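Sperm-specific class P protein 19 (Caenorhabditis elegans, PDB 1ROW) is a small sperm-specific protein with a major sperm protein (MSP) domain, whose precise role is not established but probably lies in protein-protein association in nematode sperm. Local coordinates at residues A[3-15]-A[97-109]. Sequence-based numbering, arbitrary orientation.
Sequences LTADPPACTVPAA and PAGTVTIPMSATA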
loop_
_atom_site.group_PDB
_atom_site.type_symbol
_atom_site.label_atom_id
_atom_site.label_comp_id
_atom_site.label_asym_id
_atom_site.label_seq_id
_atom_site.Cartn_x
_atom_site.Cartn_y
_atom_site.Cartn_z
ATOM N N LEU A 3 12.270 2.804 -0.039
ATOM C CA LEU A 3 10.780 2.908 -0.056
ATOM C C LEU A 3 10.194 2.970 1.349
ATOM O O LEU A 3 10.275 2.009 2.106
ATOM C CB LEU A 3 10.173 1.715 -0.789
ATOM C CG LEU A 3 8.645 1.715 -0.854
ATOM C CD1 LEU A 3 8.152 3.014 -1.468
ATOM C CD2 LEU A 3 8.180 0.525 -1.672
ATOM N N THR A 4 9.594 4.103 1.689
ATOM C CA THR A 4 9.001 4.272 3.002
ATOM C C THR A 4 7.512 4.591 2.914
ATOM O O THR A 4 6.985 4.879 1.846
ATOM C CB THR A 4 9.705 5.406 3.784
ATOM O OG1 THR A 4 9.668 6.610 3.012
ATOM C CG2 THR A 4 11.154 5.051 4.059
ATOM N N ALA A 5 6.836 4.520 4.053
ATOM C CA ALA A 5 5.420 4.835 4.128
ATOM C C ALA A 5 5.254 5.767 5.318
ATOM O O ALA A 5 5.664 5.446 6.434
ATOM C CB ALA A 5 4.599 3.579 4.326
ATOM N N ASP A 6 4.664 6.927 5.063
ATOM C CA ASP A 6 4.439 7.926 6.095
ATOM C C ASP A 6 2.943 8.153 6.283
ATOM O O ASP A 6 2.287 8.727 5.417
ATOM C CB ASP A 6 5.124 9.232 5.696
ATOM C CG ASP A 6 4.795 10.373 6.636
ATOM O OD1 ASP A 6 4.996 10.217 7.861
ATOM O OD2 ASP A 6 4.340 11.427 6.142
ATOM N N PRO A 7 2.384 7.701 7.417
ATOM C CA PRO A 7 3.036 7.000 8.527
ATOM C C PRO A 7 3.258 5.532 8.208
ATOM O O PRO A 7 2.614 4.975 7.317
ATOM C CB PRO A 7 2.043 7.149 9.683
ATOM C CG PRO A 7 1.054 8.156 9.218
ATOM C CD PRO A 7 0.973 7.919 7.738
ATOM N N PRO A 8 4.163 4.885 8.953
ATOM C CA PRO A 8 4.531 3.476 8.820
ATOM C C PRO A 8 3.550 2.517 9.497
ATOM O O PRO A 8 3.685 1.301 9.376
ATOM C CB PRO A 8 5.908 3.433 9.464
ATOM C CG PRO A 8 5.737 4.397 10.597
ATOM C CD PRO A 8 5.051 5.561 9.919
ATOM N N ALA A 9 2.577 3.062 10.224
ATOM C CA ALA A 9 1.571 2.237 10.893
ATOM C C ALA A 9 0.200 2.889 10.791
ATOM O O ALA A 9 0.093 4.110 10.738
ATOM C CB ALA A 9 1.942 2.021 12.356
ATOM N N CYS A 10 -0.845 2.065 10.758
ATOM C CA CYS A 10 -2.220 2.552 10.656
ATOM C C CYS A 10 -3.037 2.243 11.909
ATOM O O CYS A 10 -2.953 1.145 12.457
ATOM C CB CYS A 10 -2.910 1.917 9.441
ATOM S SG CYS A 10 -4.724 2.096 9.420
ATOM N N THR A 11 -3.823 3.215 12.367
ATOM C CA THR A 11 -4.680 3.022 13.542
ATOM C C THR A 11 -6.028 3.658 13.235
ATOM O O THR A 11 -6.130 4.875 13.096
ATOM C CB THR A 11 -4.101 3.695 14.815
ATOM O OG1 THR A 11 -4.002 5.111 14.607
ATOM C CG2 THR A 11 -2.729 3.129 15.146
ATOM N N VAL A 12 -7.066 2.840 13.124
ATOM C CA VAL A 12 -8.390 3.359 12.811
ATOM C C VAL A 12 -9.461 2.876 13.772
ATOM O O VAL A 12 -9.286 1.880 14.472
ATOM C CB VAL A 12 -8.830 2.935 11.402
ATOM C CG1 VAL A 12 -7.984 3.637 10.348
ATOM C CG2 VAL A 12 -8.717 1.417 11.270
ATOM N N PRO A 13 -10.588 3.594 13.833
ATOM C CA PRO A 13 -11.655 3.157 14.734
ATOM C C PRO A 13 -12.246 1.870 14.140
ATOM O O PRO A 13 -12.471 1.787 12.931
ATOM C CB PRO A 13 -12.644 4.319 14.690
ATOM C CG PRO A 13 -11.755 5.524 14.364
ATOM C CD PRO A 13 -10.854 4.945 13.304
ATOM N N ALA A 14 -12.475 0.874 14.987
ATOM C CA ALA A 14 -13.031 -0.396 14.548
ATOM C C ALA A 14 -14.402 -0.210 13.911
ATOM O O ALA A 14 -14.781 -0.959 13.011
ATOM C CB ALA A 14 -13.128 -1.358 15.725
ATOM N N ALA A 15 -15.143 0.793 14.379
ATOM C CA ALA A 15 -16.475 1.071 13.848
ATOM C C ALA A 15 -16.451 1.698 12.454
ATOM O O ALA A 15 -17.473 1.735 11.772
ATOM C CB ALA A 15 -17.249 1.977 14.809
ATOM N N PRO A 97 8.161 -9.456 -7.522
ATOM C CA PRO A 97 8.502 -8.450 -6.510
ATOM C C PRO A 97 9.941 -8.571 -6.006
ATOM O O PRO A 97 10.466 -9.676 -5.867
ATOM C CB PRO A 97 7.480 -8.716 -5.413
ATOM C CG PRO A 97 6.275 -9.161 -6.186
ATOM C CD PRO A 97 6.872 -10.102 -7.212
ATOM N N ALA A 98 10.579 -7.435 -5.737
ATOM C CA ALA A 98 11.954 -7.452 -5.239
ATOM C C ALA A 98 11.972 -7.358 -3.717
ATOM O O ALA A 98 12.916 -7.813 -3.074
ATOM C CB ALA A 98 12.754 -6.298 -5.840
ATOM N N GLY A 99 10.929 -6.757 -3.151
ATOM C CA GLY A 99 10.850 -6.615 -1.708
ATOM C C GLY A 99 9.460 -6.244 -1.229
ATOM O O GLY A 99 8.559 -5.991 -2.030
ATOM N N THR A 100 9.273 -6.223 0.086
ATOM C CA THR A 100 7.977 -5.868 0.650
ATOM C C THR A 100 8.120 -5.070 1.940
ATOM O O THR A 100 9.068 -5.265 2.702
ATOM C CB THR A 100 7.124 -7.121 0.984
ATOM O OG1 THR A 100 7.605 -7.718 2.194
ATOM C CG2 THR A 100 7.201 -8.156 -0.143
ATOM N N VAL A 101 7.176 -4.161 2.163
ATOM C CA VAL A 101 7.133 -3.370 3.385
ATOM C C VAL A 101 5.740 -3.595 3.955
ATOM O O VAL A 101 4.749 -3.572 3.223
ATOM C CB VAL A 101 7.351 -1.860 3.136
ATOM C CG1 VAL A 101 8.791 -1.606 2.738
ATOM C CG2 VAL A 101 6.406 -1.363 2.068
ATOM N N THR A 102 5.667 -3.836 5.257
ATOM C CA THR A 102 4.390 -4.090 5.900
ATOM C C THR A 102 3.965 -2.953 6.813
ATOM O O THR A 102 4.748 -2.468 7.634
ATOM C CB THR A 102 4.444 -5.398 6.702
ATOM O OG1 THR A 102 4.718 -6.484 5.807
ATOM C CG2 THR A 102 3.124 -5.654 7.410
ATOM N N ILE A 103 2.721 -2.523 6.632
ATOM C CA ILE A 103 2.128 -1.453 7.422
ATOM C C ILE A 103 1.081 -2.126 8.299
ATOM O O ILE A 103 0.104 -2.692 7.791
ATOM C CB ILE A 103 1.414 -0.408 6.523
ATOM C CG1 ILE A 103 2.428 0.304 5.630
ATOM C CG2 ILE A 103 0.660 0.604 7.379
ATOM C CD1 ILE A 103 1.805 1.342 4.722
ATOM N N PRO A 104 1.288 -2.121 9.626
ATOM C CA PRO A 104 0.273 -2.764 10.465
ATOM C C PRO A 104 -0.988 -1.901 10.533
ATOM O O PRO A 104 -0.918 -0.673 10.469
ATOM C CB PRO A 104 0.976 -2.901 11.817
ATOM C CG PRO A 104 1.906 -1.726 11.838
ATOM C CD PRO A 104 2.463 -1.724 10.422
ATOM N N MET A 105 -2.140 -2.545 10.633
ATOM C CA MET A 105 -3.396 -1.815 10.720
ATOM C C MET A 105 -4.090 -2.212 12.015
ATOM O O MET A 105 -4.486 -3.362 12.189
ATOM C CB MET A 105 -4.300 -2.145 9.530
ATOM C CG MET A 105 -3.707 -1.826 8.171
ATOM S SD MET A 105 -4.919 -2.155 6.880
ATOM C CE MET A 105 -4.315 -1.217 5.581
ATOM N N SER A 106 -4.225 -1.257 12.930
ATOM C CA SER A 106 -4.870 -1.518 14.211
ATOM C C SER A 106 -6.263 -0.905 14.281
ATOM O O SER A 106 -6.405 0.312 14.359
ATOM C CB SER A 106 -4.027 -0.953 15.354
ATOM O OG SER A 106 -2.767 -1.585 15.421
ATOM N N ALA A 107 -7.289 -1.751 14.238
ATOM C CA ALA A 107 -8.665 -1.282 14.337
ATOM C C ALA A 107 -8.997 -1.413 15.819
ATOM O O ALA A 107 -9.062 -2.529 16.350
ATOM C CB ALA A 107 -9.588 -2.162 13.497
ATOM N N THR A 108 -9.183 -0.276 16.487
ATOM C CA THR A 108 -9.466 -0.266 17.918
ATOM C C THR A 108 -10.861 0.212 18.277
ATOM O O THR A 108 -11.482 0.981 17.542
ATOM C CB THR A 108 -8.445 0.616 18.679
ATOM O OG1 THR A 108 -8.499 1.955 18.180
ATOM C CG2 THR A 108 -7.037 0.075 18.497
ATOM N N ALA A 109 -11.352 -0.240 19.423
ATOM C CA ALA A 109 -12.681 0.153 19.869
ATOM C C ALA A 109 -12.663 1.589 20.379
ATOM O O ALA A 109 -11.579 2.039 20.812
ATOM C CB ALA A 109 -13.160 -0.786 20.965
ATOM O OXT ALA A 109 -13.733 2.239 20.350
#
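C10 and V12 point N-H and C=O alike at strand 99-108, and with A14 they form five backbone hydrogen bonds in parallel register. C10 N meets P104 O at 2.8 Å, nearly in line with the carbonyl; C10 O accepts S106 N, V12 N reaches S106 O, and T108 N returns to V12 O. A14 N closes the series on T108 O at 2.7 Å, from above the carbonyl plane. P104 accepts through its carbonyl and, with no N-H to offer, lays its ring against A9, CG 3.8 Å from A9 CB. P13 stands between V12 and A14, its nitrogen turned away from strand 99-108, so the pairing loses nothing by the missing N-H. T11 and S106 share the outer face, where S106 OG hydrogen-bonds to E71 OE1. On the inner face C10 CB lies 4.0 Å from M105 CG, and V12 CG2 4.3 Å from the small A107 CB. Just before these bonds along strand 99-108, I103 packs against the bend between strands 4-6 and 10-13. Its CG2, anti to the backbone N, sits 3.7 Å from P8 O, while the other branch carries CD1 to A5 CB at 3.6 Å. Were I103 an alanine, a gap would probably open under the bend and A5 CB would lose this contact. Main-chain bonding thus fixes the register while I103 packs under the crossing of the N-terminal segment from one sheet of the immunoglobulin-like MSP sandwich to the other.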